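Local atomic coordinates of 2-oxo-1,2-dihydroquinoline 8-monooxygenase, oxygenase component (Pseudomonas putida, PDB entry 1Z02), a protein that serves as the oxygenase component that hydroxylates 2-oxo-1,2-dihydroquinoline at its 8-position, using a Rieske [2Fe-2S] cluster and a mononuclear iron. Residues N42-A47 with E160-L165; V77-D82 with I148-R153; N195-G200 with E340-F345; V296-V301 with R398-R403. All blocks are in the same frame, centred on the assembly; numbering follows the deposited sequence.

Contact 1: residues N42-A47 with E160-L165; sequences NHWYPA and EDVPPL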
loop_
_atom_site.group_PDB
_atom_site.type_symbol
_atom_site.label_atom_id
_atom_site.label_comp_id
_atom_site.label_asym_id
_atom_site.label_seq_id
_atom_site.Cartn_x
_atom_site.Cartn_y
_atom_site.Cartn_z
ATOM N N ASN A 42 -0.871 -15.679 24.946
ATOM C CA ASN A 42 -0.682 -16.317 26.243
ATOM C C ASN A 42 0.201 -17.545 26.047
ATOM O O ASN A 42 -0.108 -18.632 26.541
ATOM C CB ASN A 42 -2.027 -16.726 26.853
ATOM C CG ASN A 42 -2.910 -15.534 27.156
ATOM O OD1 ASN A 42 -4.133 -15.635 27.147
ATOM N ND2 ASN A 42 -2.292 -14.401 27.440
ATOM N N HIS A 43 1.297 -17.352 25.312
ATOM C CA HIS A 43 2.273 -18.402 25.023
ATOM C C HIS A 43 3.680 -17.812 25.028
ATOM O O HIS A 43 3.845 -16.594 24.915
ATOM C CB HIS A 43 2.008 -19.036 23.647
ATOM C CG HIS A 43 0.967 -20.113 23.659
ATOM N ND1 HIS A 43 -0.366 -19.871 23.398
ATOM C CD2 HIS A 43 1.066 -21.445 23.882
ATOM C CE1 HIS A 43 -1.039 -21.005 23.457
ATOM N NE2 HIS A 43 -0.193 -21.977 23.750
ATOM N N TRP A 44 4.689 -18.671 25.172
ATOM C CA TRP A 44 6.081 -18.221 25.172
ATOM C C TRP A 44 6.587 -18.173 23.734
ATOM O O TRP A 44 6.287 -19.059 22.934
ATOM C CB TRP A 44 6.990 -19.170 25.982
ATOM C CG TRP A 44 6.829 -19.101 27.477
ATOM C CD1 TRP A 44 5.998 -19.859 28.254
ATOM C CD2 TRP A 44 7.527 -18.227 28.376
ATOM N NE1 TRP A 44 6.136 -19.509 29.581
ATOM C CE2 TRP A 44 7.064 -18.509 29.682
ATOM C CE3 TRP A 44 8.495 -17.227 28.204
ATOM C CZ2 TRP A 44 7.544 -17.833 30.810
ATOM C CZ3 TRP A 44 8.972 -16.555 29.327
ATOM C CH2 TRP A 44 8.490 -16.860 30.611
ATOM N N TYR A 45 7.353 -17.134 23.413
ATOM C CA TYR A 45 7.930 -16.975 22.078
ATOM C C TYR A 45 9.341 -16.425 22.207
ATOM O O TYR A 45 9.658 -15.747 23.182
ATOM C CB TYR A 45 7.140 -15.965 21.233
ATOM C CG TYR A 45 5.772 -16.404 20.787
ATOM C CD1 TYR A 45 4.637 -16.043 21.506
ATOM C CD2 TYR A 45 5.610 -17.173 19.632
ATOM C CE1 TYR A 45 3.372 -16.435 21.088
ATOM C CE2 TYR A 45 4.348 -17.574 19.206
ATOM C CZ TYR A 45 3.231 -17.201 19.939
ATOM O OH TYR A 45 1.974 -17.596 19.539
ATOM N N PRO A 46 10.208 -16.714 21.227
ATOM C CA PRO A 46 11.575 -16.194 21.282
ATOM C C PRO A 46 11.457 -14.723 20.854
ATOM O O PRO A 46 10.761 -14.407 19.881
ATOM C CB PRO A 46 12.308 -17.065 20.262
ATOM C CG PRO A 46 11.251 -17.360 19.248
ATOM C CD PRO A 46 10.053 -17.672 20.114
ATOM N N ALA A 47 12.092 -13.823 21.595
ATOM C CA ALA A 47 12.020 -12.402 21.269
ATOM C C ALA A 47 13.275 -11.889 20.574
ATOM O O ALA A 47 13.202 -11.207 19.542
ATOM C CB ALA A 47 11.765 -11.584 22.545
ATOM N N GLU A 160 -0.005 -15.254 38.241
ATOM C CA GLU A 160 -0.006 -16.577 38.857
ATOM C C GLU A 160 -0.304 -17.717 37.881
ATOM O O GLU A 160 -0.005 -18.871 38.165
ATOM C CB GLU A 160 -1.011 -16.623 40.017
ATOM C CG GLU A 160 -2.456 -16.468 39.601
ATOM C CD GLU A 160 -3.419 -16.767 40.738
ATOM O OE1 GLU A 160 -3.360 -17.892 41.292
ATOM O OE2 GLU A 160 -4.229 -15.875 41.071
ATOM N N ASP A 161 -0.892 -17.394 36.735
ATOM C CA ASP A 161 -1.236 -18.407 35.743
ATOM C C ASP A 161 -0.158 -18.649 34.689
ATOM O O ASP A 161 -0.291 -19.550 33.861
ATOM C CB ASP A 161 -2.545 -18.026 35.044
ATOM C CG ASP A 161 -3.758 -18.134 35.962
ATOM O OD1 ASP A 161 -4.878 -17.830 35.497
ATOM O OD2 ASP A 161 -3.588 -18.531 37.135
ATOM N N VAL A 162 0.901 -17.842 34.704
ATOM C CA VAL A 162 1.978 -18.006 33.728
ATOM C C VAL A 162 2.700 -19.337 33.927
ATOM O O VAL A 162 3.283 -19.595 34.984
ATOM C CB VAL A 162 2.992 -16.847 33.801
ATOM C CG1 VAL A 162 4.091 -17.047 32.753
ATOM C CG2 VAL A 162 2.271 -15.521 33.569
ATOM N N PRO A 163 2.667 -20.201 32.899
ATOM C CA PRO A 163 3.294 -21.525 32.912
ATOM C C PRO A 163 4.799 -21.506 32.665
ATOM O O PRO A 163 5.347 -20.511 32.196
ATOM C CB PRO A 163 2.546 -22.252 31.805
ATOM C CG PRO A 163 2.417 -21.167 30.773
ATOM C CD PRO A 163 1.983 -19.963 31.610
ATOM N N PRO A 164 5.488 -22.611 32.983
ATOM C CA PRO A 164 6.941 -22.684 32.771
ATOM C C PRO A 164 7.212 -22.594 31.271
ATOM O O PRO A 164 6.372 -22.992 30.461
ATOM C CB PRO A 164 7.313 -24.063 33.317
ATOM C CG PRO A 164 6.232 -24.353 34.311
ATOM C CD PRO A 164 4.987 -23.818 33.662
ATOM N N LEU A 165 8.378 -22.070 30.907
ATOM C CA LEU A 165 8.753 -21.955 29.505
ATOM C C LEU A 165 8.769 -23.344 28.848
ATOM O O LEU A 165 8.393 -23.504 27.684
ATOM C CB LEU A 165 10.136 -21.299 29.399
ATOM C CG LEU A 165 10.874 -21.360 28.059
ATOM C CD1 LEU A 165 10.134 -20.530 27.013
ATOM C CD2 LEU A 165 12.300 -20.862 28.261
#

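Contact 2: residues V77-D82 with I148-R153; sequences VFALKD and IFVFVR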
loop_
_atom_site.group_PDB
_atom_site.type_symbol
_atom_site.label_atom_id
_atom_site.label_comp_id
_atom_site.label_asym_id
_atom_site.label_seq_id
_atom_site.Cartn_x
_atom_site.Cartn_y
_atom_site.Cartn_z
ATOM N N VAL A 77 16.915 -8.970 31.874
ATOM C CA VAL A 77 16.071 -8.389 30.826
ATOM C C VAL A 77 14.614 -8.259 31.260
ATOM O O VAL A 77 14.039 -9.188 31.833
ATOM C CB VAL A 77 16.097 -9.251 29.539
ATOM C CG1 VAL A 77 15.212 -8.635 28.473
ATOM C CG2 VAL A 77 17.510 -9.369 29.026
ATOM N N PHE A 78 14.019 -7.105 30.974
ATOM C CA PHE A 78 12.621 -6.851 31.311
ATOM C C PHE A 78 11.849 -6.549 30.039
ATOM O O PHE A 78 12.405 -6.016 29.079
ATOM C CB PHE A 78 12.493 -5.664 32.275
ATOM C CG PHE A 78 13.131 -5.903 33.612
ATOM C CD1 PHE A 78 14.502 -5.738 33.785
ATOM C CD2 PHE A 78 12.367 -6.339 34.690
ATOM C CE1 PHE A 78 15.102 -6.007 35.011
ATOM C CE2 PHE A 78 12.959 -6.614 35.922
ATOM C CZ PHE A 78 14.330 -6.447 36.080
ATOM N N ALA A 79 10.566 -6.887 30.027
ATOM C CA ALA A 79 9.735 -6.627 28.854
ATOM C C ALA A 79 8.427 -5.962 29.278
ATOM O O ALA A 79 7.802 -6.394 30.245
ATOM C CB ALA A 79 9.456 -7.931 28.122
ATOM N N LEU A 80 8.038 -4.907 28.558
ATOM C CA LEU A 80 6.806 -4.158 28.809
ATOM C C LEU A 80 6.147 -3.897 27.455
ATOM O O LEU A 80 6.746 -4.155 26.402
ATOM C CB LEU A 80 7.096 -2.807 29.480
ATOM C CG LEU A 80 7.646 -2.739 30.904
ATOM C CD1 LEU A 80 9.062 -3.275 30.933
ATOM C CD2 LEU A 80 7.627 -1.286 31.390
ATOM N N LYS A 81 4.917 -3.395 27.477
ATOM C CA LYS A 81 4.236 -3.103 26.227
ATOM C C LYS A 81 4.833 -1.823 25.669
ATOM O O LYS A 81 4.927 -0.818 26.372
ATOM C CB LYS A 81 2.738 -2.915 26.439
ATOM C CG LYS A 81 1.991 -2.708 25.134
ATOM C CD LYS A 81 0.513 -2.430 25.383
ATOM C CE LYS A 81 -0.222 -3.657 25.915
ATOM N NZ LYS A 81 -1.682 -3.381 26.073
ATOM N N ASP A 82 5.239 -1.869 24.404
ATOM C CA ASP A 82 5.861 -0.725 23.743
ATOM C C ASP A 82 4.797 0.289 23.322
ATOM O O ASP A 82 4.604 0.549 22.123
ATOM C CB ASP A 82 6.646 -1.211 22.519
ATOM C CG ASP A 82 7.671 -0.197 22.035
ATOM O OD1 ASP A 82 8.224 -0.415 20.939
ATOM O OD2 ASP A 82 7.919 0.802 22.753
ATOM N N ILE A 148 16.377 -15.214 24.396
ATOM C CA ILE A 148 15.520 -14.423 25.271
ATOM C C ILE A 148 14.061 -14.712 24.908
ATOM O O ILE A 148 13.578 -14.257 23.867
ATOM C CB ILE A 148 15.762 -12.900 25.110
ATOM C CG1 ILE A 148 17.176 -12.537 25.576
ATOM C CG2 ILE A 148 14.737 -12.117 25.939
ATOM C CD1 ILE A 148 17.502 -11.066 25.466
ATOM N N PHE A 149 13.367 -15.476 25.749
ATOM C CA PHE A 149 11.961 -15.794 25.500
ATOM C C PHE A 149 11.057 -14.853 26.286
ATOM O O PHE A 149 11.381 -14.452 27.405
ATOM C CB PHE A 149 11.628 -17.241 25.896
ATOM C CG PHE A 149 12.367 -18.281 25.101
ATOM C CD1 PHE A 149 13.639 -18.708 25.488
ATOM C CD2 PHE A 149 11.794 -18.832 23.959
ATOM C CE1 PHE A 149 14.325 -19.676 24.742
ATOM C CE2 PHE A 149 12.462 -19.790 23.211
ATOM C CZ PHE A 149 13.735 -20.217 23.603
ATOM N N VAL A 150 9.928 -14.490 25.689
ATOM C CA VAL A 150 8.975 -13.602 26.340
ATOM C C VAL A 150 7.611 -14.259 26.305
ATOM O O VAL A 150 7.255 -14.906 25.319
ATOM C CB VAL A 150 8.883 -12.227 25.620
ATOM C CG1 VAL A 150 7.863 -11.347 26.303
ATOM C CG2 VAL A 150 10.231 -11.539 25.634
ATOM N N PHE A 151 6.863 -14.120 27.393
ATOM C CA PHE A 151 5.524 -14.689 27.472
ATOM C C PHE A 151 4.557 -13.593 27.025
ATOM O O PHE A 151 4.196 -12.708 27.818
ATOM C CB PHE A 151 5.199 -15.110 28.909
ATOM C CG PHE A 151 3.896 -15.845 29.045
ATOM C CD1 PHE A 151 3.755 -17.135 28.544
ATOM C CD2 PHE A 151 2.797 -15.237 29.643
ATOM C CE1 PHE A 151 2.539 -17.809 28.636
ATOM C CE2 PHE A 151 1.570 -15.906 29.739
ATOM C CZ PHE A 151 1.445 -17.193 29.232
ATOM N N VAL A 152 4.155 -13.649 25.757
ATOM C CA VAL A 152 3.239 -12.663 25.191
ATOM C C VAL A 152 1.821 -13.004 25.636
ATOM O O VAL A 152 1.245 -14.008 25.211
ATOM C CB VAL A 152 3.326 -12.656 23.650
ATOM C CG1 VAL A 152 2.534 -11.468 23.079
ATOM C CG2 VAL A 152 4.786 -12.586 23.225
ATOM N N ARG A 153 1.258 -12.155 26.490
ATOM C CA ARG A 153 -0.070 -12.394 27.040
ATOM C C ARG A 153 -1.034 -11.227 26.897
ATOM O O ARG A 153 -0.628 -10.099 26.608
ATOM C CB ARG A 153 0.062 -12.735 28.529
ATOM C CG ARG A 153 0.811 -11.663 29.304
ATOM C CD ARG A 153 0.698 -11.831 30.801
ATOM N NE ARG A 153 1.490 -10.831 31.516
ATOM C CZ ARG A 153 1.605 -10.784 32.840
ATOM N NH1 ARG A 153 2.347 -9.845 33.411
ATOM N NH2 ARG A 153 0.973 -11.678 33.594
#

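Contact 3: residues N195-G200 with E340-F345; sequences NAVVHG and EDRKKF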
loop_
_atom_site.group_PDB
_atom_site.type_symbol
_atom_site.label_atom_id
_atom_site.label_comp_id
_atom_site.label_asym_id
_atom_site.label_seq_id
_atom_site.Cartn_x
_atom_site.Cartn_y
_atom_site.Cartn_z
ATOM N N ASN A 195 25.110 -26.047 29.282
ATOM C CA ASN A 195 26.133 -26.042 28.241
ATOM C C ASN A 195 25.592 -26.155 26.820
ATOM O O ASN A 195 26.367 -26.357 25.882
ATOM C CB ASN A 195 27.144 -27.163 28.492
ATOM C CG ASN A 195 28.016 -26.893 29.702
ATOM O OD1 ASN A 195 28.599 -27.812 30.282
ATOM N ND2 ASN A 195 28.123 -25.623 30.081
ATOM N N ALA A 196 24.275 -26.041 26.653
ATOM C CA ALA A 196 23.694 -26.101 25.312
ATOM C C ALA A 196 24.060 -24.787 24.635
ATOM O O ALA A 196 23.881 -23.720 25.216
ATOM C CB ALA A 196 22.164 -26.255 25.386
ATOM N N VAL A 197 24.594 -24.861 23.421
ATOM C CA VAL A 197 24.963 -23.648 22.702
ATOM C C VAL A 197 24.020 -23.430 21.524
ATOM O O VAL A 197 23.648 -24.379 20.836
ATOM C CB VAL A 197 26.418 -23.715 22.183
ATOM C CG1 VAL A 197 26.764 -22.431 21.436
ATOM C CG2 VAL A 197 27.369 -23.928 23.348
ATOM N N VAL A 198 23.627 -22.179 21.302
ATOM C CA VAL A 198 22.718 -21.846 20.211
ATOM C C VAL A 198 23.343 -20.945 19.145
ATOM O O VAL A 198 23.953 -19.924 19.461
ATOM C CB VAL A 198 21.451 -21.120 20.742
ATOM C CG1 VAL A 198 20.573 -20.699 19.587
ATOM C CG2 VAL A 198 20.674 -22.021 21.681
ATOM N N HIS A 199 23.195 -21.336 17.883
ATOM C CA HIS A 199 23.686 -20.545 16.756
ATOM C C HIS A 199 22.524 -20.506 15.784
ATOM O O HIS A 199 21.866 -21.522 15.562
ATOM C CB HIS A 199 24.890 -21.201 16.072
ATOM C CG HIS A 199 26.160 -21.128 16.866
ATOM N ND1 HIS A 199 26.665 -19.944 17.352
ATOM C CD2 HIS A 199 27.026 -22.096 17.247
ATOM C CE1 HIS A 199 27.792 -20.185 18.004
ATOM N NE2 HIS A 199 28.032 -21.480 17.954
ATOM N N GLY A 200 22.253 -19.341 15.213
ATOM C CA GLY A 200 21.149 -19.267 14.282
ATOM C C GLY A 200 20.772 -17.872 13.846
ATOM O O GLY A 200 21.564 -16.929 13.936
ATOM N N GLU A 340 36.552 -25.709 23.746
ATOM C CA GLU A 340 37.165 -26.250 22.533
ATOM C C GLU A 340 35.984 -26.732 21.695
ATOM O O GLU A 340 35.954 -26.561 20.476
ATOM C CB GLU A 340 38.074 -27.439 22.868
ATOM C CG GLU A 340 39.517 -27.301 22.384
ATOM C CD GLU A 340 39.635 -27.241 20.865
ATOM O OE1 GLU A 340 39.232 -28.217 20.191
ATOM O OE2 GLU A 340 40.132 -26.212 20.351
ATOM N N ASP A 341 35.017 -27.347 22.370
ATOM C CA ASP A 341 33.810 -27.844 21.722
ATOM C C ASP A 341 33.031 -26.676 21.128
ATOM O O ASP A 341 32.437 -26.790 20.053
ATOM C CB ASP A 341 32.918 -28.570 22.736
ATOM C CG ASP A 341 33.572 -29.807 23.315
ATOM O OD1 ASP A 341 33.513 -29.976 24.549
ATOM O OD2 ASP A 341 34.136 -30.606 22.541
ATOM N N ARG A 342 33.038 -25.556 21.846
ATOM C CA ARG A 342 32.341 -24.359 21.408
ATOM C C ARG A 342 32.965 -23.770 20.151
ATOM O O ARG A 342 32.259 -23.266 19.286
ATOM C CB ARG A 342 32.325 -23.306 22.523
ATOM C CG ARG A 342 31.514 -23.712 23.735
ATOM C CD ARG A 342 31.069 -22.500 24.529
ATOM N NE ARG A 342 32.071 -22.047 25.480
ATOM C CZ ARG A 342 32.282 -22.594 26.673
ATOM N NH1 ARG A 342 31.564 -23.619 27.081
ATOM N NH2 ARG A 342 33.223 -22.120 27.470
ATOM N N LYS A 343 34.290 -23.834 20.051
ATOM C CA LYS A 343 34.985 -23.299 18.888
ATOM C C LYS A 343 34.756 -24.181 17.670
ATOM O O LYS A 343 34.647 -23.687 16.549
ATOM C CB LYS A 343 36.484 -23.166 19.176
ATOM C CG LYS A 343 36.777 -22.207 20.307
ATOM C CD LYS A 343 38.262 -21.953 20.466
ATOM C CE LYS A 343 38.523 -20.980 21.614
ATOM N NZ LYS A 343 39.961 -20.585 21.693
ATOM N N LYS A 344 34.679 -25.487 17.883
ATOM C CA LYS A 344 34.438 -26.397 16.771
ATOM C C LYS A 344 33.039 -26.224 16.224
ATOM O O LYS A 344 32.836 -26.205 15.010
ATOM C CB LYS A 344 34.631 -27.836 17.210
ATOM C CG LYS A 344 36.024 -28.072 17.658
ATOM C CD LYS A 344 36.440 -29.486 17.420
ATOM C CE LYS A 344 37.940 -29.538 17.362
ATOM N NZ LYS A 344 38.408 -30.888 16.987
ATOM N N PHE A 345 32.083 -26.095 17.139
ATOM C CA PHE A 345 30.681 -25.916 16.789
ATOM C C PHE A 345 30.474 -24.578 16.079
ATOM O O PHE A 345 29.780 -24.503 15.063
ATOM C CB PHE A 345 29.828 -25.994 18.061
ATOM C CG PHE A 345 28.348 -25.886 17.820
ATOM C CD1 PHE A 345 27.742 -26.541 16.744
ATOM C CD2 PHE A 345 27.547 -25.158 18.702
ATOM C CE1 PHE A 345 26.362 -26.469 16.554
ATOM C CE2 PHE A 345 26.176 -25.083 18.522
ATOM C CZ PHE A 345 25.578 -25.739 17.446
HETATM O O HOH W 1 29.770 -22.319 19.795
#

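Contact 4: residues V296-V301 with R398-R403; sequences VVLPGV and RKLASR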
loop_
_atom_site.group_PDB
_atom_site.type_symbol
_atom_site.label_atom_id
_atom_site.label_comp_id
_atom_site.label_asym_id
_atom_site.label_seq_id
_atom_site.Cartn_x
_atom_site.Cartn_y
_atom_site.Cartn_z
ATOM N N VAL A 296 6.069 -31.127 16.429
ATOM C CA VAL A 296 5.636 -29.745 16.579
ATOM C C VAL A 296 4.743 -29.584 17.810
ATOM O O VAL A 296 3.870 -30.408 18.074
ATOM C CB VAL A 296 4.892 -29.250 15.294
ATOM C CG1 VAL A 296 3.666 -30.106 15.040
ATOM C CG2 VAL A 296 4.510 -27.764 15.437
ATOM N N VAL A 297 4.989 -28.525 18.570
ATOM C CA VAL A 297 4.223 -28.241 19.773
ATOM C C VAL A 297 3.739 -26.792 19.772
ATOM O O VAL A 297 4.315 -25.935 19.089
ATOM C CB VAL A 297 5.081 -28.462 21.050
ATOM C CG1 VAL A 297 5.523 -29.910 21.146
ATOM C CG2 VAL A 297 6.302 -27.537 21.031
ATOM N N LEU A 298 2.682 -26.516 20.537
ATOM C CA LEU A 298 2.169 -25.153 20.634
ATOM C C LEU A 298 3.270 -24.300 21.279
ATOM O O LEU A 298 4.027 -24.785 22.106
ATOM C CB LEU A 298 0.907 -25.113 21.518
ATOM C CG LEU A 298 -0.423 -25.486 20.848
ATOM C CD1 LEU A 298 -1.508 -25.735 21.894
ATOM C CD2 LEU A 298 -0.834 -24.370 19.917
ATOM N N PRO A 299 3.373 -23.013 20.900
ATOM C CA PRO A 299 2.531 -22.249 19.971
ATOM C C PRO A 299 2.834 -22.464 18.488
ATOM O O PRO A 299 2.277 -21.772 17.633
ATOM C CB PRO A 299 2.786 -20.806 20.390
ATOM C CG PRO A 299 4.230 -20.825 20.733
ATOM C CD PRO A 299 4.363 -22.127 21.543
ATOM N N GLY A 300 3.700 -23.429 18.200
ATOM C CA GLY A 300 4.080 -23.721 16.828
ATOM C C GLY A 300 5.592 -23.775 16.734
ATOM O O GLY A 300 6.216 -22.986 16.014
ATOM N N VAL A 301 6.185 -24.707 17.476
ATOM C CA VAL A 301 7.638 -24.858 17.511
ATOM C C VAL A 301 8.089 -26.196 16.937
ATOM O O VAL A 301 7.660 -27.252 17.393
ATOM C CB VAL A 301 8.181 -24.740 18.959
ATOM C CG1 VAL A 301 9.673 -24.489 18.928
ATOM C CG2 VAL A 301 7.464 -23.631 19.699
ATOM N N ARG A 398 -3.468 -28.904 13.450
ATOM C CA ARG A 398 -4.513 -27.891 13.546
ATOM C C ARG A 398 -5.516 -28.245 14.633
ATOM O O ARG A 398 -5.941 -27.379 15.395
ATOM C CB ARG A 398 -5.238 -27.728 12.208
ATOM C CG ARG A 398 -4.369 -27.162 11.088
ATOM C CD ARG A 398 -5.219 -26.874 9.879
ATOM N NE ARG A 398 -4.426 -26.590 8.690
ATOM C CZ ARG A 398 -4.939 -26.540 7.461
ATOM N NH1 ARG A 398 -4.169 -26.279 6.415
ATOM N NH2 ARG A 398 -6.236 -26.759 7.282
ATOM N N LYS A 399 -5.892 -29.516 14.713
ATOM C CA LYS A 399 -6.845 -29.951 15.721
ATOM C C LYS A 399 -6.316 -29.774 17.139
ATOM O O LYS A 399 -7.012 -29.243 17.997
ATOM C CB LYS A 399 -7.212 -31.417 15.507
ATOM C CG LYS A 399 -8.040 -31.689 14.274
ATOM C CD LYS A 399 -8.463 -33.142 14.249
ATOM C CE LYS A 399 -9.260 -33.474 13.006
ATOM N NZ LYS A 399 -9.756 -34.880 13.056
ATOM N N LEU A 400 -5.091 -30.224 17.391
ATOM C CA LEU A 400 -4.521 -30.109 18.724
ATOM C C LEU A 400 -4.284 -28.647 19.090
ATOM O O LEU A 400 -4.420 -28.262 20.245
ATOM C CB LEU A 400 -3.217 -30.914 18.824
ATOM C CG LEU A 400 -1.889 -30.367 18.283
ATOM C CD1 LEU A 400 -1.201 -29.501 19.329
ATOM C CD2 LEU A 400 -0.995 -31.529 17.923
ATOM N N ALA A 401 -3.929 -27.830 18.108
ATOM C CA ALA A 401 -3.694 -26.410 18.368
ATOM C C ALA A 401 -5.021 -25.748 18.748
ATOM O O ALA A 401 -5.074 -24.890 19.632
ATOM C CB ALA A 401 -3.106 -25.745 17.132
ATOM N N SER A 402 -6.093 -26.152 18.073
ATOM C CA SER A 402 -7.414 -25.594 18.348
ATOM C C SER A 402 -7.867 -25.974 19.751
ATOM O O SER A 402 -8.479 -25.171 20.455
ATOM C CB SER A 402 -8.444 -26.103 17.337
ATOM O OG SER A 402 -8.098 -25.756 16.009
ATOM N N ARG A 403 -7.553 -27.195 20.161
ATOM C CA ARG A 403 -7.951 -27.672 21.476
ATOM C C ARG A 403 -7.145 -27.155 22.658
ATOM O O ARG A 403 -7.709 -26.910 23.720
ATOM C CB ARG A 403 -7.945 -29.198 21.490
ATOM C CG ARG A 403 -9.105 -29.811 20.723
ATOM C CD ARG A 403 -8.997 -31.324 20.705
ATOM N NE ARG A 403 -8.046 -31.795 19.707
ATOM C CZ ARG A 403 -7.181 -32.789 19.896
ATOM N NH1 ARG A 403 -7.132 -33.430 21.054
ATOM N NH2 ARG A 403 -6.363 -33.154 18.921
#

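Contact 1: residues N42-A47 with E160-L165
Val162 is the first residue of 160-165 to meet Trp44. Its CG1 lies 4.0 Å from CZ2 of the indole, and the two side chains cross at about a right angle, a short branched group against the far end of the large ring. Pro163 follows and supplies the polar part of the contact. Trp44 NE1 donates to Pro163 O over 2.9 Å with an N-H...O angle of 156°. The oxygen sits in the indole plane, at the ring edge, whereas the nitrogen stands above the carbonyl plane and off the lone pairs. Pro164 brings its carbonyl near without bonding, O being 3.6 Å from Trp44 NE1. At Leu165 the chain passes over the indole. Leu165 CA makes a CH-pi contact 3.6 Å from the centroid of the five-membered ring of Trp44, 13° off its normal, and CG anti to the backbone N (chi1 166°) directs the branch along the indole, where CD1 lies 3.6 Å from Trp44 CB. A strand of the Rieske [2Fe-2S] region, 43-49, is thus tied to the loop leading on to the catalytic part, and Trp44 N bonds to Asp168 OD1 of that loop. An alanine here lacks the indole, so Pro163 O would probably be left without its mate and a gap is likely to open under Leu165. Tryptophan suits the place because one flat group offers both an apolar face and an N-H at its edge: the bond fixes the turn of the ring while Leu165 packs on its face, and together they fasten loop to strand.

Contact 2: residues V77-D82 with I148-R153
Where Val77 meets Ile148 and Ala79 meets Val150, no flat group takes part; the interface is wholly aliphatic. The aromatic residues of 148-153 point to the other side of the strand, where the ring of Phe151 meets those of Trp44 and Phe157, with planes at about 55° and 50°. On the near side, Val77 and Ile148 reach toward each other tip to tip, Val77 CG2 lying 3.9 Å from Ile148 CD1. Ile148 spans the distance because its longer branch is fully extended (chi2 -180°), carrying CD1 out from the strand. Two residues further along each strand, Ala79 CB rests 4.2 Å from CG1 of Val150. The CA atoms of Ala79 and Val150 are 7.5 Å apart and those of Val77 and Ile148 8.2 Å, and no hydrogen bond links the segments. The two-residue spacing is the alternation of beta strands, which turns every second side chain inward. A methyl and a valine suit the closer pair of backbones, a valine and an isoleucine the wider one. Strand 76-81 is an outer strand of the sheet it forms with 66-73 and 58-63, while 147-152 runs between 43-49 and 141-144, so the contact joins two antiparallel sheets of the Rieske part through their side chains, away from the cluster, with Val141 and Glu143 of strand 141-144 packed beside it.

Contact 3: residues N195-G200 with E340-F345
His199 and Phe345 slide past each other in opposite directions, their rings inclined at 50° with centroids 4.8 Å apart, an oblique pair that is neither a stack nor edge-to-face. His199 CD2 lies over one face of the Phe345 ring, 3.4 Å from CE2. Val197 lies at the ring edge: its CG1 is in the ring plane, 3.9 Å from Phe345 CD2. Phe345 meets both because its CG is anti to the backbone N (chi1 -177°), which sends the ring from the helix toward the strand. Val197 CG2 turns to the aliphatic part of Arg342, 4.1 Å from CD, and the two side chains cross at about a right angle. One water bridges strand and helix: it lies 2.7 Å from His199 NE2 and donates a hydrogen bond to the backbone O of Arg342. The imidazole also lies nearly parallel to the ring of Tyr349, a turn further along helix 339-359. Helix and strand run 20° from parallel, the helix packing on edge strand 196-206 of the antiparallel sheet, consistent with a Bet v 1-like catalytic domain. A serine in place of Phe345 would probably leave a gap between Val197, His199 and the helix, the imidazole losing the ring that CD2 rests on. The contact thus joins ring and aliphatic packing round Phe345 to one water-mediated polar link.

Contact 4: residues V296-V301 with R398-R403
The CA atoms of Leu298 and Ala401 lie 6.4 Å apart, where the turn of a beta hairpin between antiparallel strands 293-297 and 301-305 comes up against helix 392-404. The turn has a cis peptide before Pro299 and is closed by the bond from Val301 N to Val297 O (2.8 Å) in a classic beta bulge. Gly300 has backbone angles at which a side chain would collide with the carbonyl O of Pro299, so glycine fits there. With CG anti to the carbonyl carbon (chi1 -82°), the two methyls of Leu298 divide the work: CD2 settles on Ala401, 3.8 Å from both CA and CB, while CD1 lies 4.2 Å from Leu400 O. Leu298 CG is 4.4 Å from Leu400 CD1, a looser touch. Alanine suits its place because a single methyl lets the leucine come right up to the helix backbone. On another side of the helix, Ser402 OG and Ser402 N both donate to Arg398 O, from opposite faces of the carbonyl plane. Arg398 forms salt bridges with Glu214 and Glu385, which probably help it tolerate the nearby Arg87 of the second subunit, a residue of that subunit's [2Fe-2S] pocket. The helix thus packs on the seven-stranded sheet of the Bet v 1-like catalytic part. No hydrogen bond crosses between turn and helix; a buried leucine is held by shape against Ala401 and Leu400, while Ser402 and Arg398 bond away from it.

In the fold
Contacts 2 and 4 are buried and bring only aliphatic side chains together across their segments, whereas contacts 1 and 3 reach partly exposed ground and add polar terms: a direct indole-to-carbonyl bond in contact 1, a bridging water in contact 3. Contacts 1 and 2 adjoin, centres about 9 Å apart, because strands 43-49 and 147-152 are neighbours in one sheet; contact 2 is nested within the loop that contact 1 closes. Contacts 3 and 4 share the seven-stranded sheet of the catalytic part but lie about 30 Å apart between centres, each setting a helix against it. Contact 1 also meets contact 4, where Pro299 packs on His43 and Tyr45, joining the two regions.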